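Local coordinates for PAP fimbrial major pilin protein (Escherichia coli, PDB 2UY6) that polymerizes into the thick, right-handed helical rod of the P pilus, which enables bacteria to colonize the epithelium of specific host organs, at residues I33-L38 and G150-V155; N87-E92 and K139-G144; A121-L124 and V130-Y133. The protein carries 2 engineered substitutions. All blocks are in the same frame, centred on the assembly; numbering follows the deposited sequence.

Contact 1: residues I33-L38 and G150-V155; sequences IDFGQL and GAFSAV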
ATOM      1  N   ILE B  33     -15.102  22.418  -2.515  1.00 27.10           N
ATOM      2  CA  ILE B  33     -14.697  23.730  -2.985  1.00 28.38           C
ATOM      3  C   ILE B  33     -16.007  24.487  -3.138  1.00 31.97           C
ATOM      4  O   ILE B  33     -16.992  23.958  -3.660  1.00 33.15           O
ATOM      5  CB  ILE B  33     -13.934  23.693  -4.324  1.00 25.30           C
ATOM      6  CG1 ILE B  33     -14.724  22.914  -5.369  1.00 23.82           C
ATOM      7  CG2 ILE B  33     -12.545  23.125  -4.103  1.00 21.46           C
ATOM      8  CD1 ILE B  33     -14.094  22.974  -6.747  1.00 24.61           C
ATOM      9  N   ASP B  34     -16.016  25.718  -2.646  1.00 35.35           N
ATOM     10  CA  ASP B  34     -17.191  26.572  -2.669  1.00 36.29           C
ATOM     11  C   ASP B  34     -17.121  27.524  -3.855  1.00 37.02           C
ATOM     12  O   ASP B  34     -16.110  28.184  -4.068  1.00 38.13           O
ATOM     13  CB  ASP B  34     -17.230  27.326  -1.336  1.00 38.86           C
ATOM     14  CG  ASP B  34     -18.326  28.352  -1.265  1.00 41.70           C
ATOM     15  OD1 ASP B  34     -19.465  28.063  -1.685  1.00 44.67           O
ATOM     16  OD2 ASP B  34     -18.042  29.456  -0.763  1.00 43.72           O
ATOM     17  N   PHE B  35     -18.184  27.582  -4.650  1.00 38.53           N
ATOM     18  CA  PHE B  35     -18.194  28.482  -5.799  1.00 38.64           C
ATOM     19  C   PHE B  35     -18.727  29.855  -5.427  1.00 39.74           C
ATOM     20  O   PHE B  35     -18.800  30.743  -6.270  1.00 42.18           O
ATOM     21  CB  PHE B  35     -19.041  27.911  -6.931  1.00 37.70           C
ATOM     22  CG  PHE B  35     -18.524  26.619  -7.476  1.00 37.56           C
ATOM     23  CD1 PHE B  35     -18.893  25.408  -6.902  1.00 37.62           C
ATOM     24  CD2 PHE B  35     -17.650  26.609  -8.557  1.00 36.83           C
ATOM     25  CE1 PHE B  35     -18.397  24.199  -7.400  1.00 37.00           C
ATOM     26  CE2 PHE B  35     -17.149  25.408  -9.064  1.00 36.18           C
ATOM     27  CZ  PHE B  35     -17.524  24.201  -8.485  1.00 36.76           C
ATOM     28  N   GLY B  36     -19.094  30.026  -4.159  1.00 39.96           N
ATOM     29  CA  GLY B  36     -19.623  31.298  -3.704  1.00 38.61           C
ATOM     30  C   GLY B  36     -20.964  31.563  -4.354  1.00 38.90           C
ATOM     31  O   GLY B  36     -21.601  30.643  -4.865  1.00 37.26           O
ATOM     32  N   GLN B  37     -21.403  32.816  -4.341  1.00 40.28           N
ATOM     33  CA  GLN B  37     -22.679  33.151  -4.960  1.00 41.25           C
ATOM     34  C   GLN B  37     -22.507  33.449  -6.444  1.00 39.72           C
ATOM     35  O   GLN B  37     -21.468  33.945  -6.872  1.00 39.50           O
ATOM     36  CB  GLN B  37     -23.323  34.340  -4.242  1.00 43.76           C
ATOM     37  CG  GLN B  37     -23.683  34.038  -2.792  1.00 47.71           C
ATOM     38  CD  GLN B  37     -24.296  32.647  -2.612  1.00 50.42           C
ATOM     39  OE1 GLN B  37     -25.363  32.339  -3.162  1.00 49.36           O
ATOM     40  NE2 GLN B  37     -23.610  31.797  -1.840  1.00 51.63           N
ATOM     41  N   LEU B  38     -23.527  33.124  -7.226  1.00 38.61           N
ATOM     42  CA  LEU B  38     -23.489  33.351  -8.664  1.00 39.33           C
ATOM     43  C   LEU B  38     -24.803  33.954  -9.164  1.00 40.98           C
ATOM     44  O   LEU B  38     -25.873  33.654  -8.635  1.00 42.33           O
ATOM     45  CB  LEU B  38     -23.231  32.036  -9.391  1.00 37.20           C
ATOM     46  CG  LEU B  38     -21.900  31.341  -9.130  1.00 36.01           C
ATOM     47  CD1 LEU B  38     -21.946  29.964  -9.771  1.00 36.54           C
ATOM     48  CD2 LEU B  38     -20.748  32.170  -9.691  1.00 35.32           C
ATOM     49  N   GLY B 150     -31.394  29.439  -6.275  1.00 45.39           N
ATOM     50  CA  GLY B 150     -31.265  28.323  -5.355  1.00 47.09           C
ATOM     51  C   GLY B 150     -29.867  27.726  -5.282  1.00 47.17           C
ATOM     52  O   GLY B 150     -29.119  27.730  -6.267  1.00 48.11           O
ATOM     53  N   ALA B 151     -29.516  27.208  -4.107  1.00 46.17           N
ATOM     54  CA  ALA B 151     -28.210  26.594  -3.890  1.00 45.65           C
ATOM     55  C   ALA B 151     -28.108  25.221  -4.559  1.00 44.41           C
ATOM     56  O   ALA B 151     -29.072  24.454  -4.590  1.00 43.98           O
ATOM     57  CB  ALA B 151     -27.933  26.464  -2.390  1.00 45.11           C
ATOM     58  N   PHE B 152     -26.929  24.926  -5.100  1.00 43.13           N
ATOM     59  CA  PHE B 152     -26.674  23.653  -5.764  1.00 41.31           C
ATOM     60  C   PHE B 152     -25.513  22.962  -5.054  1.00 40.67           C
ATOM     61  O   PHE B 152     -24.839  23.564  -4.209  1.00 39.73           O
ATOM     62  CB  PHE B 152     -26.314  23.886  -7.238  1.00 40.71           C
ATOM     63  CG  PHE B 152     -25.020  24.627  -7.436  1.00 39.86           C
ATOM     64  CD1 PHE B 152     -23.803  23.957  -7.397  1.00 40.75           C
ATOM     65  CD2 PHE B 152     -25.017  26.001  -7.627  1.00 39.04           C
ATOM     66  CE1 PHE B 152     -22.599  24.650  -7.548  1.00 41.35           C
ATOM     67  CE2 PHE B 152     -23.822  26.700  -7.778  1.00 39.57           C
ATOM     68  CZ  PHE B 152     -22.611  26.025  -7.738  1.00 40.33           C
ATOM     69  N   SER B 153     -25.286  21.698  -5.398  1.00 38.23           N
ATOM     70  CA  SER B 153     -24.195  20.930  -4.812  1.00 36.32           C
ATOM     71  C   SER B 153     -23.945  19.726  -5.693  1.00 34.37           C
ATOM     72  O   SER B 153     -24.743  19.424  -6.581  1.00 34.08           O
ATOM     73  CB  SER B 153     -24.554  20.460  -3.396  1.00 36.74           C
ATOM     74  OG  SER B 153     -25.639  19.550  -3.421  1.00 37.83           O
ATOM     75  N   ALA B 154     -22.832  19.046  -5.453  1.00 32.92           N
ATOM     76  CA  ALA B 154     -22.492  17.853  -6.217  1.00 32.26           C
ATOM     77  C   ALA B 154     -21.349  17.095  -5.565  1.00 31.24           C
ATOM     78  O   ALA B 154     -20.583  17.653  -4.769  1.00 31.04           O
ATOM     79  CB  ALA B 154     -22.117  18.228  -7.651  1.00 30.85           C
ATOM     80  N   VAL B 155     -21.253  15.816  -5.903  1.00 31.02           N
ATOM     81  CA  VAL B 155     -20.193  14.951  -5.392  1.00 31.05           C
ATOM     82  C   VAL B 155     -19.637  14.158  -6.555  1.00 30.32           C
ATOM     83  O   VAL B 155     -20.388  13.588  -7.341  1.00 31.01           O
ATOM     84  CB  VAL B 155     -20.702  13.931  -4.344  1.00 31.00           C
ATOM     85  CG1 VAL B 155     -19.554  12.990  -3.938  1.00 31.38           C
ATOM     86  CG2 VAL B 155     -21.246  14.654  -3.127  1.00 29.58           C
TER
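F35 and L38 reach F152 between two backbones that share no hydrogen bond with each other: I33, D34 and S153-V155 pair instead with a strand of another protein's chain. In the incomplete immunoglobulin-like fold of pilins the arrangement is consistent with donor-strand complementation, in which a strand from another protein fills the place of the missing one. Beneath it the phenyl rings of F35 and F152 meet obliquely, with centroids 5.8 Å apart and planes inclined at 48°. F35 presents CD1 to the edge of the F152 ring, near its plane, where F35 CD1 lies 3.8 Å from F152 CE1. F35 CB also approaches the far tip of that ring, F152 CZ, at 4.1 Å. The ring of F152 gets there because CG sits between its own backbone N and carbonyl carbon (chi1 65°), a torsion that carries the ring toward the loop. L38 adds a looser touch from another side, its CD1 methyl lying 4.3 Å from F152 CE2. Large apolar groups suit this place, for V137 lies against all three side chains and I103 and M52 also pack on F35. At the loop's start D34 makes an Asx turn: G36 N donates to D34 OD1 at 3.2 Å, coming from above the carboxylate plane. The positive phi of G36 (67°) favours glycine in the turn that follows the strand. Since the meeting of the segments is wholly apolar and oblique, it supplies buried surface rather than directional bonds; the strand of the other protein adds hydrogen bonds along this margin.

Contact 2: residues N87-E92 and K139-G144; sequences NGHSDE and KSSAVG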
ATOM      1  N   ASN B  87     -27.220  14.295 -19.443  1.00 49.77           N
ATOM      2  CA  ASN B  87     -27.482  13.414 -20.575  1.00 49.97           C
ATOM      3  C   ASN B  87     -26.881  13.959 -21.864  1.00 49.47           C
ATOM      4  O   ASN B  87     -27.196  15.068 -22.288  1.00 48.19           O
ATOM      5  CB  ASN B  87     -28.988  13.214 -20.753  1.00 52.41           C
ATOM      6  CG  ASN B  87     -29.316  12.103 -21.740  1.00 54.72           C
ATOM      7  OD1 ASN B  87     -29.203  10.918 -21.421  1.00 54.96           O
ATOM      8  ND2 ASN B  87     -29.713  12.484 -22.950  1.00 56.04           N
ATOM      9  N   GLY B  88     -25.998  13.175 -22.471  1.00 50.03           N
ATOM     10  CA  GLY B  88     -25.363  13.592 -23.707  1.00 50.42           C
ATOM     11  C   GLY B  88     -24.128  14.460 -23.527  1.00 51.13           C
ATOM     12  O   GLY B  88     -23.572  14.962 -24.509  1.00 51.69           O
ATOM     13  N   HIS B  89     -23.687  14.640 -22.286  1.00 50.86           N
ATOM     14  CA  HIS B  89     -22.509  15.463 -22.011  1.00 51.34           C
ATOM     15  C   HIS B  89     -21.713  14.930 -20.814  1.00 50.09           C
ATOM     16  O   HIS B  89     -21.798  15.451 -19.697  1.00 50.54           O
ATOM     17  CB  HIS B  89     -22.953  16.907 -21.773  1.00 52.55           C
ATOM     18  CG  HIS B  89     -23.718  17.491 -22.921  1.00 54.32           C
ATOM     19  ND1 HIS B  89     -23.101  18.012 -24.039  1.00 54.50           N
ATOM     20  CD2 HIS B  89     -25.050  17.583 -23.149  1.00 53.91           C
ATOM     21  CE1 HIS B  89     -24.021  18.401 -24.904  1.00 53.62           C
ATOM     22  NE2 HIS B  89     -25.211  18.150 -24.389  1.00 54.12           N
ATOM     23  N   SER B  90     -20.931  13.887 -21.071  1.00 48.28           N
ATOM     24  CA  SER B  90     -20.129  13.238 -20.043  1.00 46.21           C
ATOM     25  C   SER B  90     -19.130  14.165 -19.365  1.00 44.71           C
ATOM     26  O   SER B  90     -18.590  13.833 -18.314  1.00 44.97           O
ATOM     27  CB  SER B  90     -19.393  12.044 -20.647  1.00 45.72           C
ATOM     28  OG  SER B  90     -18.511  12.469 -21.668  1.00 45.67           O
ATOM     29  N   ASP B  91     -18.881  15.325 -19.959  1.00 42.83           N
ATOM     30  CA  ASP B  91     -17.940  16.262 -19.367  1.00 41.15           C
ATOM     31  C   ASP B  91     -18.667  17.295 -18.523  1.00 39.81           C
ATOM     32  O   ASP B  91     -18.065  18.253 -18.042  1.00 38.61           O
ATOM     33  CB  ASP B  91     -17.113  16.948 -20.457  1.00 42.82           C
ATOM     34  CG  ASP B  91     -17.921  17.930 -21.285  1.00 43.65           C
ATOM     35  OD1 ASP B  91     -19.110  17.659 -21.563  1.00 42.43           O
ATOM     36  OD2 ASP B  91     -17.349  18.971 -21.672  1.00 45.07           O
ATOM     37  N   GLU B  92     -19.971  17.103 -18.348  1.00 39.14           N
ATOM     38  CA  GLU B  92     -20.757  18.017 -17.532  1.00 39.15           C
ATOM     39  C   GLU B  92     -21.321  17.263 -16.341  1.00 37.60           C
ATOM     40  O   GLU B  92     -22.203  16.426 -16.490  1.00 37.59           O
ATOM     41  CB  GLU B  92     -21.907  18.638 -18.329  1.00 40.29           C
ATOM     42  CG  GLU B  92     -21.484  19.448 -19.551  1.00 42.78           C
ATOM     43  CD  GLU B  92     -22.585  20.382 -20.053  1.00 43.06           C
ATOM     44  OE1 GLU B  92     -23.776  20.006 -19.990  1.00 43.17           O
ATOM     45  OE2 GLU B  92     -22.256  21.493 -20.521  1.00 43.68           O
ATOM     46  N   LYS B 139     -24.624  26.912 -16.995  1.00 34.37           N
ATOM     47  CA  LYS B 139     -25.951  26.417 -17.313  1.00 35.37           C
ATOM     48  C   LYS B 139     -25.761  25.072 -17.990  1.00 35.67           C
ATOM     49  O   LYS B 139     -24.830  24.890 -18.771  1.00 34.28           O
ATOM     50  CB  LYS B 139     -26.680  27.381 -18.252  1.00 36.21           C
ATOM     51  CG  LYS B 139     -28.122  26.973 -18.536  1.00 39.27           C
ATOM     52  CD  LYS B 139     -28.879  28.028 -19.330  1.00 40.15           C
ATOM     53  CE  LYS B 139     -28.313  28.195 -20.727  1.00 38.87           C
ATOM     54  NZ  LYS B 139     -29.068  29.227 -21.498  1.00 41.39           N
ATOM     55  N   SER B 140     -26.636  24.130 -17.664  1.00 37.12           N
ATOM     56  CA  SER B 140     -26.590  22.787 -18.221  1.00 37.57           C
ATOM     57  C   SER B 140     -26.761  22.821 -19.727  1.00 38.98           C
ATOM     58  O   SER B 140     -27.401  23.722 -20.255  1.00 40.13           O
ATOM     59  CB  SER B 140     -27.701  21.940 -17.610  1.00 36.69           C
ATOM     60  OG  SER B 140     -27.864  20.739 -18.330  1.00 37.81           O
ATOM     61  N   SER B 141     -26.188  21.843 -20.419  1.00 40.55           N
ATOM     62  CA  SER B 141     -26.320  21.773 -21.871  1.00 41.34           C
ATOM     63  C   SER B 141     -27.587  20.995 -22.242  1.00 42.30           C
ATOM     64  O   SER B 141     -27.834  20.703 -23.418  1.00 41.63           O
ATOM     65  CB  SER B 141     -25.095  21.100 -22.501  1.00 41.33           C
ATOM     66  OG  SER B 141     -23.972  21.967 -22.495  1.00 41.93           O
ATOM     67  N   ALA B 142     -28.384  20.654 -21.232  1.00 42.61           N
ATOM     68  CA  ALA B 142     -29.627  19.929 -21.463  1.00 44.14           C
ATOM     69  C   ALA B 142     -30.581  20.825 -22.254  1.00 45.65           C
ATOM     70  O   ALA B 142     -30.749  22.008 -21.942  1.00 45.24           O
ATOM     71  CB  ALA B 142     -30.258  19.530 -20.136  1.00 42.41           C
ATOM     72  N   VAL B 143     -31.193  20.259 -23.287  1.00 47.31           N
ATOM     73  CA  VAL B 143     -32.121  21.013 -24.114  1.00 49.00           C
ATOM     74  C   VAL B 143     -33.159  21.694 -23.231  1.00 49.81           C
ATOM     75  O   VAL B 143     -33.711  21.077 -22.313  1.00 50.11           O
ATOM     76  CB  VAL B 143     -32.848  20.092 -25.116  1.00 49.75           C
ATOM     77  CG1 VAL B 143     -31.842  19.483 -26.087  1.00 50.91           C
ATOM     78  CG2 VAL B 143     -33.588  18.989 -24.365  1.00 51.11           C
ATOM     79  N   GLY B 144     -33.402  22.974 -23.500  1.00 49.70           N
ATOM     80  CA  GLY B 144     -34.386  23.722 -22.740  1.00 48.29           C
ATOM     81  C   GLY B 144     -34.085  23.853 -21.261  1.00 47.33           C
ATOM     82  O   GLY B 144     -34.994  23.862 -20.427  1.00 48.26           O
TER
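E92 grips S141 with both carboxylate oxygens, and this is the tight part of the contact. The backbone S141 N donates to the syn lone pair of E92 OE1 at 3.1 Å, along a bent path (N-H...O 143°). The hydroxyl S141 OG donates to E92 OE2 at 2.7 Å, also on the syn side but 33° out of the carboxylate plane. A glutamate fits because its chain, extended beyond CG, spans the gap from one loop to the other; a serine fits because OG, turned beside its own backbone N, points the hydroxyl at the same carboxylate as the N-H, so one residue can occupy both oxygens. S141 CB, set in place by its backbone, lies over one face of the H89 imidazole, a CH-pi contact with CB 3.6 Å from the ring centroid and 14° off the normal. H89 and E92 are brought to the same side by a type I beta turn, closed by E92 N donating to H89 O at 2.8 Å. An ST turn, with A142 N donating to S140 OG at 2.9 Å, shapes the loop on both sides of S141. The other side is loose: N87, G88, V143 and G144 are solvent-exposed and do not meet across the loops, while K139 points away and forms a salt bridge with E44. G88 and G144 both have positive phi, which suits glycine. E92 OE2 has a second partner in K138 NZ, a salt bridge that probably favours the ionised carboxylate. With its charge shared between an ammonium group and the N-H and hydroxyl of one serine, E92 links the two loops through polar bonds at a largely buried carboxylate.

Contact 3: residues A121-L124 and V130-Y133; sequences ANTL and VLHY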
ATOM      1  N   ALA B 121      -3.823  10.011 -15.624  1.00 74.29           N
ATOM      2  CA  ALA B 121      -3.142   9.620 -14.388  1.00 75.65           C
ATOM      3  C   ALA B 121      -1.628   9.812 -14.497  1.00 76.73           C
ATOM      4  O   ALA B 121      -0.860   8.845 -14.480  1.00 77.24           O
ATOM      5  CB  ALA B 121      -3.462   8.165 -14.058  1.00 74.84           C
ATOM      6  N   ASN B 122      -1.212  11.070 -14.608  1.00 77.11           N
ATOM      7  CA  ASN B 122       0.197  11.431 -14.725  1.00 77.09           C
ATOM      8  C   ASN B 122       0.282  12.952 -14.795  1.00 77.07           C
ATOM      9  O   ASN B 122       1.263  13.517 -15.279  1.00 77.23           O
ATOM     10  CB  ASN B 122       0.801  10.809 -15.982  1.00 76.66           C
ATOM     11  N   THR B 123      -0.768  13.602 -14.305  1.00 76.72           N
ATOM     12  CA  THR B 123      -0.862  15.055 -14.292  1.00 75.88           C
ATOM     13  C   THR B 123      -0.142  15.667 -13.089  1.00 74.70           C
ATOM     14  O   THR B 123      -0.608  16.656 -12.527  1.00 75.34           O
ATOM     15  CB  THR B 123      -2.346  15.499 -14.258  1.00 76.76           C
ATOM     16  OG1 THR B 123      -3.038  14.792 -13.219  1.00 77.42           O
ATOM     17  CG2 THR B 123      -3.024  15.206 -15.584  1.00 77.31           C
ATOM     18  N   LEU B 124       0.992  15.091 -12.693  1.00 72.72           N
ATOM     19  CA  LEU B 124       1.723  15.606 -11.537  1.00 70.89           C
ATOM     20  C   LEU B 124       2.952  16.407 -11.950  1.00 70.66           C
ATOM     21  O   LEU B 124       3.900  15.860 -12.514  1.00 69.95           O
ATOM     22  CB  LEU B 124       2.137  14.451 -10.623  1.00 69.69           C
ATOM     23  CG  LEU B 124       2.312  14.774  -9.137  1.00 68.98           C
ATOM     24  CD1 LEU B 124       0.978  15.202  -8.549  1.00 67.40           C
ATOM     25  CD2 LEU B 124       2.835  13.553  -8.401  1.00 68.36           C
ATOM     26  N   VAL B 130       0.520  17.168  -5.581  1.00 37.10           N
ATOM     27  CA  VAL B 130      -0.840  17.661  -5.734  1.00 32.67           C
ATOM     28  C   VAL B 130      -1.237  17.652  -7.198  1.00 31.78           C
ATOM     29  O   VAL B 130      -0.502  18.160  -8.053  1.00 30.80           O
ATOM     30  CB  VAL B 130      -0.978  19.116  -5.218  1.00 33.03           C
ATOM     31  CG1 VAL B 130      -2.405  19.623  -5.435  1.00 32.02           C
ATOM     32  CG2 VAL B 130      -0.604  19.193  -3.751  1.00 30.53           C
ATOM     33  N   LEU B 131      -2.386  17.055  -7.491  1.00 30.68           N
ATOM     34  CA  LEU B 131      -2.897  17.033  -8.855  1.00 31.09           C
ATOM     35  C   LEU B 131      -3.730  18.312  -8.933  1.00 31.68           C
ATOM     36  O   LEU B 131      -4.526  18.591  -8.030  1.00 31.74           O
ATOM     37  CB  LEU B 131      -3.771  15.800  -9.083  1.00 30.33           C
ATOM     38  CG  LEU B 131      -3.057  14.449  -8.963  1.00 30.32           C
ATOM     39  CD1 LEU B 131      -4.072  13.336  -8.726  1.00 30.25           C
ATOM     40  CD2 LEU B 131      -2.248  14.186 -10.213  1.00 29.45           C
ATOM     41  N   HIS B 132      -3.532  19.096  -9.988  1.00 31.83           N
ATOM     42  CA  HIS B 132      -4.247  20.364 -10.142  1.00 32.58           C
ATOM     43  C   HIS B 132      -5.334  20.321 -11.209  1.00 31.42           C
ATOM     44  O   HIS B 132      -5.097  19.875 -12.330  1.00 32.21           O
ATOM     45  CB  HIS B 132      -3.265  21.489 -10.499  1.00 35.13           C
ATOM     46  CG  HIS B 132      -2.097  21.609  -9.564  1.00 37.91           C
ATOM     47  ND1 HIS B 132      -2.199  22.154  -8.301  1.00 40.00           N
ATOM     48  CD2 HIS B 132      -0.790  21.284  -9.725  1.00 37.75           C
ATOM     49  CE1 HIS B 132      -1.009  22.164  -7.727  1.00 38.65           C
ATOM     50  NE2 HIS B 132      -0.136  21.642  -8.570  1.00 39.22           N
ATOM     51  N   TYR B 133      -6.524  20.785 -10.842  1.00 29.30           N
ATOM     52  CA  TYR B 133      -7.666  20.858 -11.753  1.00 27.55           C
ATOM     53  C   TYR B 133      -8.376  22.187 -11.494  1.00 27.19           C
ATOM     54  O   TYR B 133      -8.092  22.875 -10.512  1.00 28.35           O
ATOM     55  CB  TYR B 133      -8.688  19.742 -11.491  1.00 26.26           C
ATOM     56  CG  TYR B 133      -8.209  18.320 -11.675  1.00 25.53           C
ATOM     57  CD1 TYR B 133      -7.597  17.620 -10.630  1.00 23.94           C
ATOM     58  CD2 TYR B 133      -8.382  17.666 -12.890  1.00 22.56           C
ATOM     59  CE1 TYR B 133      -7.170  16.300 -10.798  1.00 21.84           C
ATOM     60  CE2 TYR B 133      -7.959  16.353 -13.067  1.00 23.29           C
ATOM     61  CZ  TYR B 133      -7.355  15.678 -12.021  1.00 22.53           C
ATOM     62  OH  TYR B 133      -6.930  14.391 -12.220  1.00 24.18           O
TER
HETATM   63  O   HOH W   1      -1.652  18.848 -11.752  1.00 31.59           O
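T123 and L124 lie over the start of strand 130-139, the middle strand of a five-stranded antiparallel sheet in this immunoglobulin-like pilin fold, where the preceding loop folds back on the strand it feeds. T123 crosses L131 and Y133 at about a right angle in each case. Its OG1, held between the backbone N and the carbonyl carbon (chi1 50°), stands over the L131 CD2 methyl, with T123 OG1 3.2 Å from L131 CD2, and comes no nearer than 4.0 Å to Y133 OH. The hydroxyl therefore packs without bonding across the contact; a threonine suits the place because the one hydroxyl both makes a weak hydrogen bond to D120 O and lies against the leucine methyl. L124 reaches the strand with its CD1 methyl, which rests 3.3 Å from V130 O and 3.8 Å from L131 CD2. Branched aliphatic side chains suit this place, since L131 also packs on L58 and L79, and L124 on I63 and F66. Y133 belongs to the same layer, with its ring edge-to-face against F81. H132 is different: its two ring nitrogens are tied to D55 and E128, and V130 O lies 3.4 Å above one face of the imidazole, offset toward the rim. Between the backbones of loop and strand, a single water accepts from H132 N at 2.6 Å and donates to T123 O at 2.5 Å, both distances short.

In the fold
The three contacts share one domain but do not touch. Contact 1 lies at the margin where another protein's strand enters; contact 2 is 18 Å from it (centre to centre), joining two loops that no other protein chain of the assembly reaches. Contact 3 lies on the opposite side of the chain's centre from both, its centre 23 Å from contact 1 and 25 Å from contact 2. Strand 130-139 links them: it begins in contact 3, carries V137 beneath contact 1, and ends at K139 in contact 2. No active site is involved; the feature that matters for assembly is probably the groove at contact 1, which in assembled pili is probably filled by a neighbouring subunit's N-terminal strand.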